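Long-range contacts in siderophore-interacting protein (Aeromonas hydrophila, PDB 6K2L), which binds flavin-adenine dinucleotide (FAD) and probably reduces ferric siderophore complexes, so that iron can be released inside the cell: residues K48-Q53 / Q76-R81; R11-K16 / L121-P126; I28-P33 / L95-A100. The protein carries 1 engineered substitution. All blocks are in the same frame, centred on the assembly; numbering follows the deposited sequence.

Interaction 1: K48-Q53 / Q76-R81. With FAD (flavin-adenine dinucleotide), chain C.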
loop_
_atom_site.group_PDB
_atom_site.type_symbol
_atom_site.label_atom_id
_atom_site.label_comp_id
_atom_site.label_asym_id
_atom_site.label_seq_id
_atom_site.Cartn_x
_atom_site.Cartn_y
_atom_site.Cartn_z
ATOM N N LYS A 48 -14.164 7.039 -8.948
ATOM C CA LYS A 48 -14.932 8.109 -9.551
ATOM C C LYS A 48 -15.221 9.122 -8.455
ATOM O O LYS A 48 -15.713 8.745 -7.386
ATOM C CB LYS A 48 -16.239 7.579 -10.138
ATOM C CG LYS A 48 -16.078 6.539 -11.226
ATOM C CD LYS A 48 -15.037 6.976 -12.250
ATOM C CE LYS A 48 -15.368 6.465 -13.638
ATOM N NZ LYS A 48 -16.620 7.151 -14.135
ATOM N N ILE A 49 -14.885 10.396 -8.697
ATOM C CA ILE A 49 -15.399 11.481 -7.868
ATOM C C ILE A 49 -16.644 12.045 -8.543
ATOM O O ILE A 49 -16.755 12.078 -9.781
ATOM C CB ILE A 49 -14.342 12.580 -7.602
ATOM C CG1 ILE A 49 -14.127 13.467 -8.823
ATOM C CG2 ILE A 49 -13.060 11.992 -7.046
ATOM C CD1 ILE A 49 -13.322 14.752 -8.517
ATOM N N MET A 50 -17.607 12.428 -7.727
ATOM C CA MET A 50 -18.892 12.906 -8.205
ATOM C C MET A 50 -18.983 14.371 -7.821
ATOM O O MET A 50 -18.967 14.716 -6.636
ATOM C CB MET A 50 -20.035 12.089 -7.608
ATOM C CG MET A 50 -20.074 10.647 -8.109
ATOM S SD MET A 50 -21.123 9.493 -7.152
ATOM C CE MET A 50 -19.878 8.734 -6.111
ATOM N N LEU A 51 -19.035 15.207 -8.799
ATOM C CA LEU A 51 -19.132 16.635 -8.642
ATOM C C LEU A 51 -20.536 17.095 -9.022
ATOM O O LEU A 51 -21.220 16.439 -9.814
ATOM C CB LEU A 51 -18.090 17.351 -9.517
ATOM C CG LEU A 51 -16.657 16.964 -9.095
ATOM C CD1 LEU A 51 -15.669 16.869 -10.280
ATOM C CD2 LEU A 51 -16.108 17.905 -8.032
ATOM N N PRO A 52 -21.001 18.187 -8.435
ATOM C CA PRO A 52 -22.274 18.777 -8.849
ATOM C C PRO A 52 -22.262 19.217 -10.307
ATOM O O PRO A 52 -21.231 19.575 -10.871
ATOM C CB PRO A 52 -22.411 19.988 -7.919
ATOM C CG PRO A 52 -20.965 20.249 -7.427
ATOM C CD PRO A 52 -20.406 18.889 -7.286
ATOM N N GLN A 53 -23.447 19.195 -10.909
ATOM C CA GLN A 53 -23.671 19.795 -12.214
ATOM C C GLN A 53 -23.666 21.317 -12.103
ATOM O O GLN A 53 -23.714 21.878 -11.002
ATOM C CB GLN A 53 -25.006 19.331 -12.775
ATOM C CG GLN A 53 -25.228 17.853 -12.789
ATOM C CD GLN A 53 -26.700 17.509 -13.021
ATOM O OE1 GLN A 53 -27.455 18.278 -13.652
ATOM N NE2 GLN A 53 -27.120 16.358 -12.501
ATOM N N GLN A 76 -30.524 14.346 -11.729
ATOM C CA GLN A 76 -29.725 14.804 -10.614
ATOM C C GLN A 76 -28.437 14.023 -10.491
ATOM O O GLN A 76 -27.728 14.190 -9.501
ATOM C CB GLN A 76 -30.555 14.715 -9.339
ATOM C CG GLN A 76 -31.667 15.723 -9.431
ATOM C CD GLN A 76 -31.991 16.353 -8.116
ATOM O OE1 GLN A 76 -31.402 17.356 -7.759
ATOM N NE2 GLN A 76 -33.004 15.843 -7.447
ATOM N N ARG A 77 -28.141 13.187 -11.488
ATOM C CA ARG A 77 -26.863 12.506 -11.630
ATOM C C ARG A 77 -25.700 13.496 -11.579
ATOM O O ARG A 77 -25.723 14.512 -12.284
ATOM C CB ARG A 77 -26.848 11.749 -12.963
ATOM C CG ARG A 77 -25.974 10.480 -12.990
ATOM C CD ARG A 77 -25.457 10.155 -14.424
ATOM N NE ARG A 77 -26.561 10.045 -15.386
ATOM C CZ ARG A 77 -27.428 9.029 -15.451
ATOM N NH1 ARG A 77 -27.332 7.991 -14.616
ATOM N NH2 ARG A 77 -28.398 9.057 -16.367
ATOM N N PRO A 78 -24.672 13.236 -10.787
ATOM C CA PRO A 78 -23.510 14.123 -10.761
ATOM C C PRO A 78 -22.624 13.921 -11.988
ATOM O O PRO A 78 -22.699 12.915 -12.696
ATOM C CB PRO A 78 -22.788 13.711 -9.469
ATOM C CG PRO A 78 -23.155 12.319 -9.271
ATOM C CD PRO A 78 -24.559 12.141 -9.811
ATOM N N ILE A 79 -21.778 14.917 -12.240
ATOM C CA ILE A 79 -20.691 14.767 -13.200
ATOM C C ILE A 79 -19.623 13.886 -12.573
ATOM O O ILE A 79 -19.363 13.963 -11.365
ATOM C CB ILE A 79 -20.123 16.139 -13.602
ATOM C CG1 ILE A 79 -21.253 17.046 -14.092
ATOM C CG2 ILE A 79 -19.061 16.000 -14.679
ATOM C CD1 ILE A 79 -20.861 18.499 -14.072
ATOM N N MET A 80 -19.032 13.003 -13.369
ATOM C CA MET A 80 -18.063 12.052 -12.852
ATOM C C MET A 80 -16.697 12.337 -13.449
ATOM O O MET A 80 -16.588 12.690 -14.630
ATOM C CB MET A 80 -18.489 10.634 -13.170
ATOM C CG MET A 80 -19.963 10.442 -12.922
ATOM S SD MET A 80 -20.191 9.699 -11.311
ATOM C CE MET A 80 -19.850 8.006 -11.800
ATOM N N ARG A 81 -15.665 12.222 -12.612
ATOM C CA ARG A 81 -14.292 12.214 -13.097
ATOM C C ARG A 81 -13.566 11.046 -12.459
ATOM O O ARG A 81 -13.852 10.679 -11.322
ATOM C CB ARG A 81 -13.542 13.515 -12.768
ATOM C CG ARG A 81 -14.107 14.766 -13.450
ATOM C CD ARG A 81 -13.853 14.739 -14.913
ATOM N NE ARG A 81 -14.214 15.973 -15.611
ATOM C CZ ARG A 81 -15.380 16.168 -16.235
ATOM N NH1 ARG A 81 -16.301 15.224 -16.201
ATOM N NH2 ARG A 81 -15.612 17.288 -16.910
HETATM P PA FAD C . -12.104 18.387 -17.954
HETATM O O1A FAD C . -13.415 19.043 -17.658
HETATM O O2A FAD C . -12.152 16.873 -18.198
HETATM O O5B FAD C . -11.345 18.958 -19.268
HETATM C C5B FAD C . -11.200 20.375 -19.506
HETATM C C4B FAD C . -10.046 20.682 -20.438
HETATM O O4B FAD C . -8.795 20.633 -19.715
HETATM C C3B FAD C . -9.856 19.768 -21.646
HETATM O O3B FAD C . -9.386 20.523 -22.761
HETATM C C2B FAD C . -8.812 18.758 -21.148
HETATM O O2B FAD C . -7.999 18.177 -22.166
HETATM C C1B FAD C . -7.943 19.631 -20.249
HETATM N N9A FAD C . -7.393 18.915 -19.126
HETATM C C8A FAD C . -8.033 17.979 -18.353
HETATM N N7A FAD C . -7.303 17.511 -17.366
HETATM C C5A FAD C . -6.104 18.199 -17.496
HETATM C C6A FAD C . -4.909 18.164 -16.755
HETATM N N6A FAD C . -4.736 17.401 -15.673
HETATM N N1A FAD C . -3.894 18.971 -17.157
HETATM C C2A FAD C . -4.078 19.746 -18.231
HETATM N N3A FAD C . -5.167 19.869 -19.000
HETATM C C4A FAD C . -6.149 19.069 -18.574
HETATM N N1 FAD C . -6.014 13.234 -12.988
HETATM C C2 FAD C . -5.448 13.780 -11.872
HETATM O O2 FAD C . -5.222 14.989 -11.780
HETATM N N3 FAD C . -5.098 12.967 -10.806
HETATM C C4 FAD C . -5.264 11.605 -10.738
HETATM O O4 FAD C . -4.919 10.989 -9.729
HETATM C C4X FAD C . -5.880 11.031 -11.922
HETATM N N5 FAD C . -6.090 9.719 -11.944
HETATM C C5X FAD C . -6.664 9.181 -13.069
HETATM C C6 FAD C . -6.868 7.809 -13.118
HETATM C C7 FAD C . -7.423 7.204 -14.242
HETATM C C7M FAD C . -7.649 5.713 -14.241
HETATM C C8 FAD C . -7.817 8.001 -15.335
HETATM C C8M FAD C . -8.465 7.393 -16.555
HETATM C C9 FAD C . -7.629 9.379 -15.280
HETATM C C9A FAD C . -7.049 9.972 -14.167
HETATM N N10 FAD C . -6.811 11.360 -14.109
HETATM C C10 FAD C . -6.213 11.926 -13.000
HETATM C "C1'" FAD C . -7.164 12.225 -15.250
HETATM C "C2'" FAD C . -8.359 13.147 -14.999
HETATM O "O2'" FAD C . -9.591 12.420 -14.965
HETATM C "C3'" FAD C . -8.406 14.191 -16.119
HETATM O "O3'" FAD C . -7.340 15.115 -15.916
HETATM C "C4'" FAD C . -9.723 14.959 -16.219
HETATM O "O4'" FAD C . -9.871 15.435 -17.560
HETATM C "C5'" FAD C . -9.778 16.095 -15.220
HETATM O "O5'" FAD C . -11.095 16.675 -15.236
HETATM P P FAD C . -11.307 18.239 -15.229
HETATM O O1P FAD C . -12.780 18.457 -14.859
HETATM O O2P FAD C . -10.342 18.929 -14.375
HETATM O O3P FAD C . -11.086 18.648 -16.759
#
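Ile49 and Arg81 form an antiparallel hydrogen-bonded pair, Ile49 N reaching Arg81 O at 2.8 Å while Arg81 N returns to Ile49 O. Leu51 and Ile79 repeat the pattern, though the bond from Ile79 N to Leu51 O is bent to 131°. Between them Met50 faces Met80 as a non-hydrogen-bonded pair, and the CA-H groups of Met50 and Met80 lean on the carbonyl oxygens of Ile79 and Ile49.

Apolar contacts line both faces. On the methionine face the side chains of Met50 and Met80 run alongside each other, Met50 CG lying 3.3 Å from Met80 SD, and Met50 CB rests on Pro78 CG at 3.5 Å. Met80 CE lies against Lys48 CB, the two chains crossing at about a right angle. On the other face Leu51 CD1 passes over Arg81 CG, and Ile79 CD1 touches Gln53 CA at 3.6 Å.

Polar groups work at the two ends. Gln53 NE2 is directed at Arg77 O, at a modelled distance too short to be trusted, and also bonds Ser75 O. Arg81, bent at chi2 (-70°), carries its guanidinium to the FAD pyrophosphate: NE bonds O1P at 3.0 Å and, weakly, O5', while NH2 bonds O1A at 2.9 Å. NH1 turns back to Met80 O and forms a salt bridge with Glu256.

Arg81 opens an Arg-Thr-Phe-Thr sequence resembling the RxY(S/T) flavin-binding motif of ferredoxin reductase-like proteins. Its one guanidinium spans both phosphates, and its charge probably offsets theirs.

Interaction 2: R11-K16 / L121-P126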
loop_
_atom_site.group_PDB
_atom_site.type_symbol
_atom_site.label_atom_id
_atom_site.label_comp_id
_atom_site.label_asym_id
_atom_site.label_seq_id
_atom_site.Cartn_x
_atom_site.Cartn_y
_atom_site.Cartn_z
ATOM N N ARG A 11 -19.626 7.613 -0.838
ATOM C CA ARG A 11 -19.473 8.317 0.428
ATOM C C ARG A 11 -19.180 9.789 0.186
ATOM O O ARG A 11 -18.450 10.144 -0.746
ATOM C CB ARG A 11 -18.358 7.716 1.273
ATOM C CG ARG A 11 -18.586 6.296 1.652
ATOM C CD ARG A 11 -17.266 5.648 1.756
ATOM N NE ARG A 11 -17.253 4.478 2.635
ATOM C CZ ARG A 11 -17.364 3.233 2.196
ATOM N NH1 ARG A 11 -17.527 3.014 0.888
ATOM N NH2 ARG A 11 -17.298 2.218 3.057
ATOM N N LEU A 12 -19.758 10.634 1.028
ATOM C CA LEU A 12 -19.497 12.062 0.989
ATOM C C LEU A 12 -18.414 12.360 2.009
ATOM O O LEU A 12 -18.606 12.104 3.200
ATOM C CB LEU A 12 -20.760 12.866 1.291
ATOM C CG LEU A 12 -20.704 14.335 0.849
ATOM C CD1 LEU A 12 -20.701 14.467 -0.687
ATOM C CD2 LEU A 12 -21.863 15.134 1.473
ATOM N N LEU A 13 -17.269 12.850 1.544
ATOM C CA LEU A 13 -16.153 13.163 2.420
ATOM C C LEU A 13 -15.983 14.667 2.508
ATOM O O LEU A 13 -16.467 15.423 1.653
ATOM C CB LEU A 13 -14.848 12.517 1.934
ATOM C CG LEU A 13 -14.985 11.107 1.348
ATOM C CD1 LEU A 13 -13.708 10.642 0.664
ATOM C CD2 LEU A 13 -15.370 10.166 2.437
ATOM N N THR A 14 -15.274 15.087 3.553
ATOM C CA THR A 14 -14.970 16.485 3.797
ATOM C C THR A 14 -13.465 16.698 3.653
ATOM O O THR A 14 -12.661 15.829 4.015
ATOM C CB THR A 14 -15.459 16.892 5.199
ATOM O OG1 THR A 14 -16.884 16.730 5.280
ATOM C CG2 THR A 14 -15.093 18.339 5.539
ATOM N N VAL A 15 -13.078 17.850 3.117
ATOM C CA VAL A 15 -11.656 18.151 3.017
ATOM C C VAL A 15 -11.125 18.471 4.414
ATOM O O VAL A 15 -11.643 19.346 5.112
ATOM C CB VAL A 15 -11.407 19.311 2.040
ATOM C CG1 VAL A 15 -9.922 19.690 2.042
ATOM C CG2 VAL A 15 -11.906 18.961 0.643
ATOM N N LYS A 16 -10.103 17.750 4.842
ATOM C CA LYS A 16 -9.416 18.004 6.096
ATOM C C LYS A 16 -8.312 19.035 5.915
ATOM O O LYS A 16 -8.268 20.029 6.644
ATOM C CB LYS A 16 -8.837 16.691 6.639
ATOM C CG LYS A 16 -8.508 16.686 8.106
ATOM C CD LYS A 16 -8.375 15.265 8.597
ATOM C CE LYS A 16 -7.006 15.012 9.182
ATOM N NZ LYS A 16 -6.996 15.152 10.667
ATOM N N LEU A 121 -16.782 16.345 -1.120
ATOM C CA LEU A 121 -16.558 15.579 -2.349
ATOM C C LEU A 121 -17.154 14.184 -2.201
ATOM O O LEU A 121 -16.823 13.464 -1.253
ATOM C CB LEU A 121 -15.068 15.453 -2.689
ATOM C CG LEU A 121 -14.778 15.016 -4.126
ATOM C CD1 LEU A 121 -14.904 16.228 -5.033
ATOM C CD2 LEU A 121 -13.378 14.409 -4.234
ATOM N N ALA A 122 -18.030 13.805 -3.128
ATOM C CA ALA A 122 -18.539 12.446 -3.154
ATOM C C ALA A 122 -17.560 11.566 -3.916
ATOM O O ALA A 122 -16.974 11.988 -4.925
ATOM C CB ALA A 122 -19.920 12.393 -3.797
ATOM N N ILE A 123 -17.347 10.351 -3.413
ATOM C CA ILE A 123 -16.492 9.397 -4.112
ATOM C C ILE A 123 -17.119 8.012 -4.090
ATOM O O ILE A 123 -17.810 7.621 -3.140
ATOM C CB ILE A 123 -15.054 9.328 -3.542
ATOM C CG1 ILE A 123 -15.061 8.775 -2.118
ATOM C CG2 ILE A 123 -14.384 10.693 -3.588
ATOM C CD1 ILE A 123 -13.899 7.882 -1.841
ATOM N N SER A 124 -16.865 7.285 -5.175
ATOM C CA SER A 124 -17.247 5.897 -5.376
ATOM C C SER A 124 -16.299 4.968 -4.629
ATOM O O SER A 124 -15.401 5.402 -3.902
ATOM C CB SER A 124 -17.178 5.565 -6.848
ATOM O OG SER A 124 -15.830 5.208 -7.128
ATOM N N GLY A 125 -16.442 3.669 -4.858
ATOM C CA GLY A 125 -15.502 2.700 -4.350
ATOM C C GLY A 125 -14.402 2.484 -5.364
ATOM O O GLY A 125 -14.423 3.063 -6.456
ATOM N N PRO A 126 -13.415 1.653 -5.032
ATOM C CA PRO A 126 -12.268 1.483 -5.924
ATOM C C PRO A 126 -12.500 0.427 -6.997
ATOM O O PRO A 126 -13.210 -0.562 -6.805
ATOM C CB PRO A 126 -11.138 1.078 -4.962
ATOM C CG PRO A 126 -11.811 0.633 -3.683
ATOM C CD PRO A 126 -13.299 0.842 -3.813
#
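Leu13 lays its CD1 across Ile123 CG1 at 3.6 Å, the two side chains meeting at about a right angle. Both turn to the face that also carries Arg11 and Leu121. Ile123 sets CG1 between its backbone N and carbonyl carbon (chi1 66°), which brings that branch up against the leucine. On the reverse face Leu12 swings CD1 over Ala122, 3.8 Å from its CB, a small partner where the strands come nearest, with CA atoms 4.3 Å apart.

Four backbone bonds hold this antiparallel register. Arg11 and Ile123 exchange one pair, N to O in each direction, both 2.9 Å long. Leu13 and Leu121 exchange the second; the straightest of the four is Leu13 N to Leu121 O, at 173°. Ala122, between the two pairs, adds a CA-H contact to Arg11 O at 3.3 Å.

The second shell fixes the ends. The guanidinium of Arg11, a buried residue, bonds Glu34 O through NE, Val7 O through NH1 and Asp37 in a salt bridge through NH2, so three groups hold its orientation. Next along the chain from Ile123, Ser124 OG bonds Gly125 O in the carbonyl plane, on a lone pair, at 2.7 Å and also takes a bond from Lys48 N.

Strands 11-20 and 120-123, the first and last of the six-stranded antiparallel barrel, become neighbours here and close it. Strand 25-31 lies on the far side of 11-20, and strand 46-51 flanks 120-123, where Ile49 packs on Leu121 and Ile123.

Interaction 3: I28-P33 / L95-A100; sequences ICLTSP and LDIDFA. With FAD (flavin-adenine dinucleotide), chain C.
In the antiparallel barrel of the FAD-binding domain, Ile28-Leu30 pair with Leu95-Ile97, and the second strand runs on to grip the flavin. Ile28 and Ile97 exchange two backbone bonds, Ile28 N to Ile97 O and Ile97 N to Ile28 O, each straight at 167°. Leu30 and Leu95 make the next pair, with Leu30 N 2.8 Å from Leu95 O.

Inside the barrel Leu30 CD1 meets Ile97 CD1 at 3.6 Å. Ile28 CD1 approaches the Phe99 ring obliquely, 3.7 Å from CD1. On the opposite face Asp96 OD1 lies against Cys29 CB at 3.2 Å, and OD2 of the same carboxylate makes a salt bridge with Arg89.

Beyond Ile97 the main chain reads the pyrimidine end of the isoalloxazine: FAD N3 donates to Asp98 O at 3.0 Å, and Ala100 N donates to FAD O2 at 2.9 Å. Donor and acceptor alternate on both partners, so the two backbone bonds recognise the pyrimidine edge without using a side chain of this strand, while the Asp98 side chain is engaged by Arg27.

Strand 11-20 borders 25-31 on one side, with Val15 against Leu30. Strand 79-89 borders 94-100 on the other, where Phe83 meets both Ile97 and Phe99, and helix 107-114 covers Ile28 and Phe99 through Phe111 and Ala112.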
loop_
_atom_site.group_PDB
_atom_site.type_symbol
_atom_site.label_atom_id
_atom_site.label_comp_id
_atom_site.label_asym_id
_atom_site.label_seq_id
_atom_site.Cartn_x
_atom_site.Cartn_y
_atom_site.Cartn_z
ATOM N N ILE A 28 -5.050 16.740 -1.772
ATOM C CA ILE A 28 -6.221 17.049 -0.970
ATOM C C ILE A 28 -6.523 15.833 -0.113
ATOM O O ILE A 28 -6.633 14.710 -0.621
ATOM C CB ILE A 28 -7.413 17.424 -1.855
ATOM C CG1 ILE A 28 -7.115 18.735 -2.597
ATOM C CG2 ILE A 28 -8.639 17.492 -1.020
ATOM C CD1 ILE A 28 -8.131 19.071 -3.703
ATOM N N CYS A 29 -6.593 16.040 1.191
ATOM C CA CYS A 29 -6.802 14.957 2.135
ATOM C C CYS A 29 -8.236 15.011 2.624
ATOM O O CYS A 29 -8.676 16.025 3.168
ATOM C CB CYS A 29 -5.836 15.063 3.307
ATOM S SG CYS A 29 -6.317 13.961 4.639
ATOM N N LEU A 30 -8.960 13.931 2.426
ATOM C CA LEU A 30 -10.382 13.875 2.676
ATOM C C LEU A 30 -10.634 12.915 3.822
ATOM O O LEU A 30 -9.905 11.941 4.015
ATOM C CB LEU A 30 -11.118 13.427 1.430
ATOM C CG LEU A 30 -10.946 14.409 0.268
ATOM C CD1 LEU A 30 -10.814 13.633 -1.010
ATOM C CD2 LEU A 30 -12.138 15.292 0.209
ATOM N N THR A 31 -11.652 13.216 4.610
ATOM C CA THR A 31 -11.939 12.419 5.782
ATOM C C THR A 31 -13.440 12.295 5.953
ATOM O O THR A 31 -14.203 13.161 5.518
ATOM C CB THR A 31 -11.310 13.024 7.044
ATOM O OG1 THR A 31 -11.649 12.206 8.172
ATOM C CG2 THR A 31 -11.785 14.472 7.282
ATOM N N SER A 32 -13.842 11.199 6.591
ATOM C CA SER A 32 -15.208 10.865 6.976
ATOM C C SER A 32 -15.188 9.635 7.867
ATOM O O SER A 32 -14.357 8.729 7.667
ATOM C CB SER A 32 -16.101 10.577 5.770
ATOM O OG SER A 32 -17.480 10.726 6.093
ATOM N N PRO A 33 -16.071 9.567 8.867
ATOM C CA PRO A 33 -16.255 8.304 9.597
ATOM C C PRO A 33 -16.760 7.177 8.712
ATOM O O PRO A 33 -16.579 6.005 9.063
ATOM C CB PRO A 33 -17.270 8.681 10.684
ATOM C CG PRO A 33 -17.025 10.169 10.892
ATOM C CD PRO A 33 -16.781 10.687 9.506
ATOM N N LEU A 95 -8.141 9.892 3.345
ATOM C CA LEU A 95 -7.960 9.444 1.975
ATOM C C LEU A 95 -7.388 10.598 1.160
ATOM O O LEU A 95 -7.975 11.673 1.143
ATOM C CB LEU A 95 -9.297 8.966 1.381
ATOM C CG LEU A 95 -9.130 8.277 0.023
ATOM C CD1 LEU A 95 -9.908 7.006 -0.026
ATOM C CD2 LEU A 95 -9.515 9.224 -1.113
ATOM N N ASP A 96 -6.261 10.385 0.475
ATOM C CA ASP A 96 -5.546 11.425 -0.269
ATOM C C ASP A 96 -5.794 11.313 -1.764
ATOM O O ASP A 96 -5.557 10.264 -2.362
ATOM C CB ASP A 96 -4.029 11.310 -0.051
ATOM C CG ASP A 96 -3.599 11.818 1.291
ATOM O OD1 ASP A 96 -4.409 12.530 1.924
ATOM O OD2 ASP A 96 -2.455 11.504 1.715
ATOM N N ILE A 97 -6.207 12.402 -2.388
ATOM C CA ILE A 97 -6.259 12.470 -3.842
ATOM C C ILE A 97 -5.378 13.615 -4.310
ATOM O O ILE A 97 -5.510 14.733 -3.795
ATOM C CB ILE A 97 -7.691 12.668 -4.346
ATOM C CG1 ILE A 97 -8.582 11.566 -3.799
ATOM C CG2 ILE A 97 -7.690 12.644 -5.857
ATOM C CD1 ILE A 97 -10.097 11.843 -4.061
ATOM N N ASP A 98 -4.503 13.352 -5.300
ATOM C CA ASP A 98 -3.603 14.369 -5.858
ATOM C C ASP A 98 -4.105 14.895 -7.208
ATOM O O ASP A 98 -4.198 14.136 -8.185
ATOM C CB ASP A 98 -2.193 13.819 -6.048
ATOM C CG ASP A 98 -1.461 13.539 -4.740
ATOM O OD1 ASP A 98 -1.982 13.832 -3.630
ATOM O OD2 ASP A 98 -0.319 13.018 -4.842
ATOM N N PHE A 99 -4.355 16.202 -7.280
ATOM C CA PHE A 99 -4.919 16.871 -8.454
ATOM C C PHE A 99 -3.821 17.543 -9.280
ATOM O O PHE A 99 -3.073 18.377 -8.752
ATOM C CB PHE A 99 -5.953 17.920 -8.007
ATOM C CG PHE A 99 -7.268 17.330 -7.606
ATOM C CD1 PHE A 99 -7.414 16.682 -6.373
ATOM C CD2 PHE A 99 -8.361 17.381 -8.463
ATOM C CE1 PHE A 99 -8.622 16.102 -6.013
ATOM C CE2 PHE A 99 -9.576 16.807 -8.098
ATOM C CZ PHE A 99 -9.704 16.175 -6.877
ATOM N N ALA A 100 -3.732 17.198 -10.571
ATOM C CA ALA A 100 -2.834 17.903 -11.497
ATOM C C ALA A 100 -3.475 19.239 -11.867
ATOM O O ALA A 100 -4.383 19.293 -12.695
ATOM C CB ALA A 100 -2.544 17.068 -12.744
HETATM P PA FAD C . -12.104 18.387 -17.954
HETATM O O1A FAD C . -13.415 19.043 -17.658
HETATM O O2A FAD C . -12.152 16.873 -18.198
HETATM O O5B FAD C . -11.345 18.958 -19.268
HETATM C C5B FAD C . -11.200 20.375 -19.506
HETATM C C4B FAD C . -10.046 20.682 -20.438
HETATM O O4B FAD C . -8.795 20.633 -19.715
HETATM C C3B FAD C . -9.856 19.768 -21.646
HETATM O O3B FAD C . -9.386 20.523 -22.761
HETATM C C2B FAD C . -8.812 18.758 -21.148
HETATM O O2B FAD C . -7.999 18.177 -22.166
HETATM C C1B FAD C . -7.943 19.631 -20.249
HETATM N N9A FAD C . -7.393 18.915 -19.126
HETATM C C8A FAD C . -8.033 17.979 -18.353
HETATM N N7A FAD C . -7.303 17.511 -17.366
HETATM C C5A FAD C . -6.104 18.199 -17.496
HETATM C C6A FAD C . -4.909 18.164 -16.755
HETATM N N6A FAD C . -4.736 17.401 -15.673
HETATM N N1A FAD C . -3.894 18.971 -17.157
HETATM C C2A FAD C . -4.078 19.746 -18.231
HETATM N N3A FAD C . -5.167 19.869 -19.000
HETATM C C4A FAD C . -6.149 19.069 -18.574
HETATM N N1 FAD C . -6.014 13.234 -12.988
HETATM C C2 FAD C . -5.448 13.780 -11.872
HETATM O O2 FAD C . -5.222 14.989 -11.780
HETATM N N3 FAD C . -5.098 12.967 -10.806
HETATM C C4 FAD C . -5.264 11.605 -10.738
HETATM O O4 FAD C . -4.919 10.989 -9.729
HETATM C C4X FAD C . -5.880 11.031 -11.922
HETATM N N5 FAD C . -6.090 9.719 -11.944
HETATM C C5X FAD C . -6.664 9.181 -13.069
HETATM C C6 FAD C . -6.868 7.809 -13.118
HETATM C C7 FAD C . -7.423 7.204 -14.242
HETATM C C7M FAD C . -7.649 5.713 -14.241
HETATM C C8 FAD C . -7.817 8.001 -15.335
HETATM C C8M FAD C . -8.465 7.393 -16.555
HETATM C C9 FAD C . -7.629 9.379 -15.280
HETATM C C9A FAD C . -7.049 9.972 -14.167
HETATM N N10 FAD C . -6.811 11.360 -14.109
HETATM C C10 FAD C . -6.213 11.926 -13.000
HETATM C "C1'" FAD C . -7.164 12.225 -15.250
HETATM C "C2'" FAD C . -8.359 13.147 -14.999
HETATM O "O2'" FAD C . -9.591 12.420 -14.965
HETATM C "C3'" FAD C . -8.406 14.191 -16.119
HETATM O "O3'" FAD C . -7.340 15.115 -15.916
HETATM C "C4'" FAD C . -9.723 14.959 -16.219
HETATM O "O4'" FAD C . -9.871 15.435 -17.560
HETATM C "C5'" FAD C . -9.778 16.095 -15.220
HETATM O "O5'" FAD C . -11.095 16.675 -15.236
HETATM P P FAD C . -11.307 18.239 -15.229
HETATM O O1P FAD C . -12.780 18.457 -14.859
HETATM O O2P FAD C . -10.342 18.929 -14.375
HETATM O O3P FAD C . -11.086 18.648 -16.759
#

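Overall arrangement
All three contacts belong to one closed antiparallel barrel, in the order 11-20, 25-31, 94-100, 79-89, 46-51, 120-123. Interaction 2 joins its first and last strands and is hydrogen-bonded to strands of both others: Met50 N to Ala122 O of interaction 2 at 2.9 Å, and Lys16 N to Cys29 O of interaction 3 at 2.8 Å. Interactions 1 and 3, with centres about 16 Å apart, meet through the barrel interior, where Ile49 packs on Ile97 and Phe99. These two share the FAD, interaction 1 at the pyrophosphate and interaction 3 at the flavin ring; in interaction 2 the Leu121 side chain stays about 10 Å from it.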